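Local coordinates for protein Alpha/beta hydrolase (PDB 4EZI) that is of unknown function but has an alpha/beta-hydrolase fold and may hydrolyse ester bonds, possibly as a triacylglycerol lipase, at residues K162-I176 / L189-Y201. Residues are numbered along the deposited sequence; the frame is centred on the assembly and turned at random. Where two conformers were deposited one is given.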
ATOM      1  N   LYS A 162      -2.743 -20.537  -3.324  1.00 10.65           N
ATOM      2  CA  LYS A 162      -2.500 -19.371  -4.185  1.00 10.63           C
ATOM      3  C   LYS A 162      -2.532 -18.103  -3.324  1.00  9.34           C
ATOM      4  O   LYS A 162      -3.464 -17.884  -2.548  1.00 10.39           O
ATOM      5  CB  LYS A 162      -3.546 -19.251  -5.286  1.00 10.70           C
ATOM      6  CG  LYS A 162      -3.537 -20.393  -6.331  1.00 12.55           C
ATOM      7  CD  LYS A 162      -2.401 -20.261  -7.329  1.00 12.48           C
ATOM      8  CE  LYS A 162      -2.478 -21.332  -8.437  1.00 14.16           C
ATOM      9  NZ  LYS A 162      -1.359 -21.217  -9.413  1.00 15.78           N
ATOM     10  N   LEU A 163      -1.499 -17.277  -3.484  1.00  9.87           N
ATOM     11  CA  LEU A 163      -1.335 -16.039  -2.740  1.00  9.63           C
ATOM     12  C   LEU A 163      -0.831 -14.946  -3.670  1.00  8.49           C
ATOM     13  O   LEU A 163       0.236 -15.073  -4.291  1.00  9.25           O
ATOM     14  CB  LEU A 163      -0.363 -16.244  -1.581  1.00  9.86           C
ATOM     15  CG  LEU A 163       0.007 -15.011  -0.761  1.00  9.66           C
ATOM     16  CD1 LEU A 163      -1.207 -14.338  -0.101  1.00 11.01           C
ATOM     17  CD2 LEU A 163       1.041 -15.372   0.280  1.00 11.37           C
ATOM     18  N   TYR A 164      -1.584 -13.859  -3.760  1.00  8.20           N
ATOM     19  CA  TYR A 164      -1.271 -12.750  -4.643  1.00  7.96           C
ATOM     20  C   TYR A 164      -1.079 -11.483  -3.800  1.00  7.89           C
ATOM     21  O   TYR A 164      -1.840 -11.268  -2.863  1.00  8.63           O
ATOM     22  CB  TYR A 164      -2.419 -12.528  -5.640  1.00  9.15           C
ATOM     23  CG  TYR A 164      -2.949 -13.795  -6.280  1.00  9.42           C
ATOM     24  CD1 TYR A 164      -2.260 -14.430  -7.298  1.00 10.04           C
ATOM     25  CD2 TYR A 164      -4.118 -14.383  -5.820  1.00  9.83           C
ATOM     26  CE1 TYR A 164      -2.764 -15.613  -7.875  1.00 10.02           C
ATOM     27  CE2 TYR A 164      -4.622 -15.533  -6.374  1.00 10.21           C
ATOM     28  CZ  TYR A 164      -3.933 -16.166  -7.386  1.00  9.51           C
ATOM     29  OH  TYR A 164      -4.439 -17.306  -7.960  1.00 11.92           O
ATOM     30  N   LEU A 165      -0.104 -10.645  -4.144  1.00  7.94           N
ATOM     31  CA  LEU A 165       0.161  -9.427  -3.368  1.00  7.55           C
ATOM     32  C   LEU A 165       0.067  -8.224  -4.306  1.00  7.25           C
ATOM     33  O   LEU A 165       0.773  -8.181  -5.309  1.00  7.88           O
ATOM     34  CB  LEU A 165       1.559  -9.474  -2.738  1.00  8.88           C
ATOM     35  CG  LEU A 165       1.960 -10.746  -1.980  1.00  9.51           C
ATOM     36  CD1 LEU A 165       3.410 -10.596  -1.512  1.00 10.96           C
ATOM     37  CD2 LEU A 165       1.027 -11.096  -0.836  1.00  9.55           C
ATOM     38  N   ALA A 166      -0.743  -7.225  -3.960  1.00  7.59           N
ATOM     39  CA  ALA A 166      -0.875  -6.012  -4.776  1.00  7.11           C
ATOM     40  C   ALA A 166      -1.088  -4.810  -3.869  1.00  6.83           C
ATOM     41  O   ALA A 166      -1.484  -4.940  -2.726  1.00  7.43           O
ATOM     42  CB  ALA A 166      -2.027  -6.123  -5.768  1.00  9.56           C
ATOM     43  N   GLY A 167      -0.892  -3.633  -4.442  1.00  7.04           N
ATOM     44  CA  GLY A 167      -1.188  -2.403  -3.747  1.00  6.63           C
ATOM     45  C   GLY A 167      -0.979  -1.246  -4.682  1.00  6.92           C
ATOM     46  O   GLY A 167      -0.528  -1.442  -5.811  1.00  8.09           O
ATOM     47  N   TYR A 168      -1.251  -0.025  -4.211  1.00  6.54           N
ATOM     48  CA  TYR A 168      -1.075   1.170  -5.056  1.00  6.45           C
ATOM     49  C   TYR A 168      -0.393   2.239  -4.238  1.00  7.18           C
ATOM     50  O   TYR A 168      -0.727   2.468  -3.082  1.00  7.25           O
ATOM     51  CB  TYR A 168      -2.430   1.684  -5.560  1.00  7.26           C
ATOM     52  CG  TYR A 168      -2.309   2.591  -6.774  1.00  7.36           C
ATOM     53  CD1 TYR A 168      -2.058   2.043  -8.019  1.00  8.12           C
ATOM     54  CD2 TYR A 168      -2.410   3.982  -6.691  1.00  7.59           C
ATOM     55  CE1 TYR A 168      -1.930   2.853  -9.150  1.00  8.03           C
ATOM     56  CE2 TYR A 168      -2.264   4.792  -7.799  1.00  7.71           C
ATOM     57  CZ  TYR A 168      -2.030   4.212  -9.031  1.00  7.91           C
ATOM     58  OH  TYR A 168      -1.834   4.972 -10.149  1.00  9.57           O
ATOM     59  N   SER A 169       0.525   2.952  -4.882  1.00  6.96           N
ATOM     60  CA  SER A 169       1.136   4.169  -4.322  1.00  7.79           C
ATOM     61  C   SER A 169       1.920   3.778  -3.064  1.00  7.37           C
ATOM     62  O   SER A 169       2.806   2.919  -3.172  1.00  7.97           O
ATOM     63  CB  SER A 169       0.060   5.246  -4.165  1.00  9.13           C
ATOM     64  OG  SER A 169       0.612   6.535  -4.004  1.00 11.08           O
ATOM     65  N   GLU A 170       1.650   4.360  -1.893  1.00  7.70           N
ATOM     66  CA  GLU A 170       2.297   3.865  -0.668  1.00  7.37           C
ATOM     67  C   GLU A 170       2.175   2.339  -0.592  1.00  7.35           C
ATOM     68  O   GLU A 170       3.099   1.659  -0.151  1.00  7.54           O
ATOM     69  CB  GLU A 170       1.674   4.476   0.600  1.00  7.58           C
ATOM     70  CG  GLU A 170       2.379   4.018   1.862  1.00  8.16           C
ATOM     71  CD  GLU A 170       1.719   4.409   3.153  1.00  7.76           C
ATOM     72  OE1 GLU A 170       0.566   4.858   3.155  1.00  7.25           O
ATOM     73  OE2 GLU A 170       2.414   4.257   4.207  1.00  7.13           O
ATOM     74  N   GLY A 171       1.025   1.820  -0.988  1.00  6.91           N
ATOM     75  CA  GLY A 171       0.786   0.390  -0.974  1.00  7.37           C
ATOM     76  C   GLY A 171       1.552  -0.434  -1.969  1.00  6.48           C
ATOM     77  O   GLY A 171       1.720  -1.628  -1.756  1.00  7.15           O
ATOM     78  N   GLY A 172       2.006   0.210  -3.039  1.00  6.66           N
ATOM     79  CA  GLY A 172       2.949  -0.470  -3.927  1.00  7.41           C
ATOM     80  C   GLY A 172       4.264  -0.710  -3.215  1.00  7.57           C
ATOM     81  O   GLY A 172       4.863  -1.775  -3.334  1.00  8.08           O
ATOM     82  N   PHE A 173       4.724   0.306  -2.486  1.00  7.11           N
ATOM     83  CA  PHE A 173       5.895   0.156  -1.626  1.00  7.62           C
ATOM     84  C   PHE A 173       5.652  -0.912  -0.552  1.00  7.05           C
ATOM     85  O   PHE A 173       6.480  -1.791  -0.352  1.00  7.85           O
ATOM     86  CB  PHE A 173       6.237   1.533  -1.053  1.00  8.28           C
ATOM     87  CG  PHE A 173       7.419   1.566  -0.117  1.00  7.94           C
ATOM     88  CD1 PHE A 173       7.284   1.349   1.237  1.00  8.76           C
ATOM     89  CD2 PHE A 173       8.673   1.876  -0.602  1.00 10.75           C
ATOM     90  CE1 PHE A 173       8.366   1.429   2.089  1.00  8.51           C
ATOM     91  CE2 PHE A 173       9.753   1.975   0.248  1.00 12.70           C
ATOM     92  CZ  PHE A 173       9.616   1.728   1.584  1.00  9.93           C
ATOM     93  N   SER A 174       4.509  -0.859   0.118  1.00  7.23           N
ATOM     94  CA  SER A 174       4.198  -1.871   1.128  1.00  7.39           C
ATOM     95  C   SER A 174       4.249  -3.271   0.537  1.00  6.88           C
ATOM     96  O   SER A 174       4.716  -4.203   1.182  1.00  8.01           O
ATOM     97  CB  SER A 174       2.798  -1.633   1.669  1.00  7.58           C
ATOM     98  OG  SER A 174       2.675  -0.350   2.240  1.00  8.65           O
ATOM     99  N   THR A 175       3.723  -3.427  -0.675  1.00  7.50           N
ATOM    100  CA  THR A 175       3.693  -4.716  -1.337  1.00  7.05           C
ATOM    101  C   THR A 175       5.105  -5.248  -1.584  1.00  8.15           C
ATOM    102  O   THR A 175       5.398  -6.432  -1.325  1.00  8.78           O
ATOM    103  CB  THR A 175       2.906  -4.609  -2.654  1.00  7.42           C
ATOM    104  OG1 THR A 175       1.549  -4.306  -2.369  1.00  8.13           O
ATOM    105  CG2 THR A 175       2.960  -5.895  -3.475  1.00  9.96           C
ATOM    106  N   ILE A 176       5.992  -4.390  -2.080  1.00  8.59           N
ATOM    107  CA  ILE A 176       7.374  -4.796  -2.335  1.00  8.81           C
ATOM    108  C   ILE A 176       8.089  -5.190  -1.038  1.00  8.61           C
ATOM    109  O   ILE A 176       8.763  -6.226  -0.994  1.00  9.59           O
ATOM    110  CB  ILE A 176       8.131  -3.685  -3.066  1.00 10.22           C
ATOM    111  CG1 ILE A 176       7.710  -3.600  -4.532  1.00 13.16           C
ATOM    112  CG2 ILE A 176       9.669  -3.846  -2.932  1.00 14.65           C
ATOM    113  CD1 ILE A 176       8.324  -4.774  -5.409  1.00 17.00           C
ATOM    114  N   LEU A 189       6.426 -20.167   2.766  1.00 16.69           N
ATOM    115  CA  LEU A 189       5.082 -19.744   2.383  1.00 15.60           C
ATOM    116  C   LEU A 189       5.103 -19.378   0.892  1.00 15.21           C
ATOM    117  O   LEU A 189       5.698 -18.380   0.515  1.00 15.69           O
ATOM    118  CB  LEU A 189       4.645 -18.538   3.213  1.00 15.27           C
ATOM    119  CG  LEU A 189       3.259 -18.001   2.848  1.00 16.05           C
ATOM    120  CD1 LEU A 189       2.160 -19.034   3.140  1.00 18.88           C
ATOM    121  CD2 LEU A 189       2.991 -16.699   3.573  1.00 19.59           C
ATOM    122  N   PRO A 190       4.422 -20.154   0.034  1.00 14.36           N
ATOM    123  CA  PRO A 190       4.481 -19.827  -1.396  1.00 14.70           C
ATOM    124  C   PRO A 190       3.762 -18.529  -1.724  1.00 13.00           C
ATOM    125  O   PRO A 190       2.697 -18.260  -1.161  1.00 12.74           O
ATOM    126  CB  PRO A 190       3.781 -21.012  -2.092  1.00 17.18           C
ATOM    127  CG  PRO A 190       3.659 -22.080  -1.065  1.00 19.66           C
ATOM    128  CD  PRO A 190       3.760 -21.445   0.286  1.00 17.00           C
ATOM    129  N   VAL A 191       4.384 -17.727  -2.588  1.00 11.63           N
ATOM    130  CA  VAL A 191       3.782 -16.521  -3.122  1.00 10.45           C
ATOM    131  C   VAL A 191       3.611 -16.769  -4.621  1.00 11.13           C
ATOM    132  O   VAL A 191       4.564 -17.202  -5.287  1.00 12.50           O
ATOM    133  CB  VAL A 191       4.647 -15.278  -2.863  1.00 10.71           C
ATOM    134  CG1 VAL A 191       4.030 -14.036  -3.547  1.00 11.44           C
ATOM    135  CG2 VAL A 191       4.859 -15.047  -1.379  1.00 12.93           C
ATOM    136  N   SER A 192       2.408 -16.545  -5.148  1.00 10.42           N
ATOM    137  CA  SER A 192       2.061 -16.882  -6.541  1.00 10.17           C
ATOM    138  C   SER A 192       2.348 -15.762  -7.534  1.00  9.87           C
ATOM    139  O   SER A 192       2.741 -16.024  -8.659  1.00 11.28           O
ATOM    140  CB  SER A 192       0.583 -17.292  -6.648  1.00 10.60           C
ATOM    141  OG  SER A 192       0.247 -18.272  -5.681  1.00 12.09           O
ATOM    142  N   ALA A 193       2.138 -14.510  -7.140  1.00  9.34           N
ATOM    143  CA  ALA A 193       2.359 -13.385  -8.051  1.00  9.09           C
ATOM    144  C   ALA A 193       2.286 -12.105  -7.240  1.00  8.75           C
ATOM    145  O   ALA A 193       1.559 -12.022  -6.246  1.00  9.19           O
ATOM    146  CB  ALA A 193       1.335 -13.335  -9.156  1.00 10.40           C
ATOM    147  N   VAL A 194       3.019 -11.090  -7.688  1.00  8.68           N
ATOM    148  CA  VAL A 194       3.163  -9.812  -6.990  1.00  8.37           C
ATOM    149  C   VAL A 194       3.055  -8.695  -8.036  1.00  8.48           C
ATOM    150  O   VAL A 194       3.754  -8.739  -9.046  1.00  9.07           O
ATOM    151  CB  VAL A 194       4.513  -9.759  -6.246  1.00  8.17           C
ATOM    152  CG1 VAL A 194       4.642  -8.438  -5.485  1.00  9.24           C
ATOM    153  CG2 VAL A 194       4.620 -10.934  -5.286  1.00 10.30           C
ATOM    154  N   ALA A 195       2.235  -7.677  -7.774  1.00  8.79           N
ATOM    155  CA  ALA A 195       2.017  -6.611  -8.739  1.00  7.99           C
ATOM    156  C   ALA A 195       1.862  -5.248  -8.021  1.00  8.17           C
ATOM    157  O   ALA A 195       0.755  -4.744  -7.838  1.00  8.43           O
ATOM    158  CB  ALA A 195       0.805  -6.901  -9.620  1.00  9.71           C
ATOM    159  N   PRO A 196       2.974  -4.624  -7.599  1.00  7.69           N
ATOM    160  CA  PRO A 196       2.910  -3.282  -7.037  1.00  8.29           C
ATOM    161  C   PRO A 196       2.508  -2.278  -8.099  1.00  7.63           C
ATOM    162  O   PRO A 196       3.112  -2.234  -9.161  1.00  8.26           O
ATOM    163  CB  PRO A 196       4.342  -3.030  -6.559  0.50  8.13           C
ATOM    164  CG  PRO A 196       5.151  -3.830  -7.474  0.50  7.51           C
ATOM    165  CD  PRO A 196       4.365  -5.090  -7.701  0.50  8.41           C
ATOM    166  N   GLY A 197       1.525  -1.435  -7.768  1.00  7.18           N
ATOM    167  CA  GLY A 197       1.018  -0.414  -8.647  1.00  7.47           C
ATOM    168  C   GLY A 197       1.523   0.964  -8.280  1.00  7.82           C
ATOM    169  O   GLY A 197       1.422   1.395  -7.128  1.00  8.19           O
ATOM    170  N   SER A 198       2.097   1.654  -9.270  1.00  7.25           N
ATOM    171  CA  SER A 198       2.551   3.041  -9.142  1.00  7.78           C
ATOM    172  C   SER A 198       3.289   3.285  -7.822  1.00  7.25           C
ATOM    173  O   SER A 198       2.977   4.222  -7.083  1.00  8.78           O
ATOM    174  CB  SER A 198       1.376   4.007  -9.317  1.00  7.47           C
ATOM    175  OG  SER A 198       0.805   3.813 -10.608  1.00  8.35           O
ATOM    176  N   ALA A 199       4.276   2.442  -7.546  1.00  8.17           N
ATOM    177  CA  ALA A 199       5.013   2.561  -6.299  1.00  7.66           C
ATOM    178  C   ALA A 199       6.126   3.593  -6.429  1.00  7.96           C
ATOM    179  O   ALA A 199       6.674   3.811  -7.509  1.00  9.12           O
ATOM    180  CB  ALA A 199       5.643   1.254  -5.939  1.00  9.12           C
ATOM    181  N   PRO A 200       6.538   4.193  -5.308  1.00  8.73           N
ATOM    182  CA  PRO A 200       7.790   4.963  -5.266  1.00  8.74           C
ATOM    183  C   PRO A 200       8.962   4.020  -5.193  1.00  9.48           C
ATOM    184  O   PRO A 200       8.978   3.129  -4.361  1.00 11.58           O
ATOM    185  CB  PRO A 200       7.673   5.784  -3.983  1.00  8.65           C
ATOM    186  CG  PRO A 200       6.820   4.934  -3.078  1.00  8.53           C
ATOM    187  CD  PRO A 200       5.845   4.204  -4.005  1.00  9.04           C
ATOM    188  N   TYR A 201       9.938   4.220  -6.070  1.00  9.88           N
ATOM    189  CA  TYR A 201      11.157   3.451  -6.080  1.00 10.91           C
ATOM    190  C   TYR A 201      12.361   4.389  -6.029  1.00 10.08           C
ATOM    191  O   TYR A 201      12.490   5.293  -6.844  1.00 12.44           O
ATOM    192  CB  TYR A 201      11.301   2.590  -7.342  1.00 11.53           C
ATOM    193  CG  TYR A 201      10.198   1.569  -7.583  1.00 11.40           C
ATOM    194  CD1 TYR A 201      10.241   0.301  -7.007  1.00 10.70           C
ATOM    195  CD2 TYR A 201       9.136   1.886  -8.387  1.00 10.63           C
ATOM    196  CE1 TYR A 201       9.222  -0.643  -7.271  1.00 10.76           C
ATOM    197  CE2 TYR A 201       8.121   0.969  -8.645  1.00  9.75           C
ATOM    198  CZ  TYR A 201       8.158  -0.282  -8.060  1.00  9.53           C
ATOM    199  OH  TYR A 201       7.152  -1.190  -8.280  1.00 10.88           O
TER
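Ser192 and Leu163 exchange two hydrogen bonds. The Ser192 OG, turned beside its own backbone N (chi1 -50°), takes a nearly straight hydrogen bond from Leu163 N at 3.0 Å. In return Ser192 N donates to Leu163 O. The Leu163 side chain reaches its CD2 methyl to Leu189 CD2, and the two side chains cross at about a right angle.

Further on, Leu165 CD1 touches both Val191 CG1 and Val194 CG2, each at 4.0 Å. The other methyl of Val194, CG1, lies 3.7 Å from Thr175 CG2; these side chains run past each other in opposite directions. Thr175 OG1 donates to Gly171 O one turn back and is also hydrogen-bonded to Gln80 NE2. On the opposite face of the sheet, the Ala193 CB sits at the ring edge of Tyr164, and helix 355-370 covers Ala166 and Ala193.

Strands 162-168 and 193-197 are parallel neighbours, and helix 170-185 links them in a beta-alpha-beta unit of the alpha/beta-hydrolase fold. Gly167, Ser169 and Gly171 match the GxSxG nucleophile elbow. Ser169 is probably the nucleophile of a triad with His351 and Asp318; its OG is hydrogen-bonded to His351 NE2.

Ser169 N donates to Gly197 O at 2.9 Å, which ties the elbow to the neighbouring strand. Ala199 CB packs 3.6 Å from Gly172 C, over the side of Gly172 that a side chain would occupy. The Pro196 ring lies against Ile176 in one of its two conformers. Beyond it, Pro200 lays its CD against Phe173 CB, while Pro200 O meets the Phe173 ring at its edge, in plane. Tyr168 OH lies 2.9 Å from Ser198 OG, a weak pairing, and also hydrogen-bonds to His351 O.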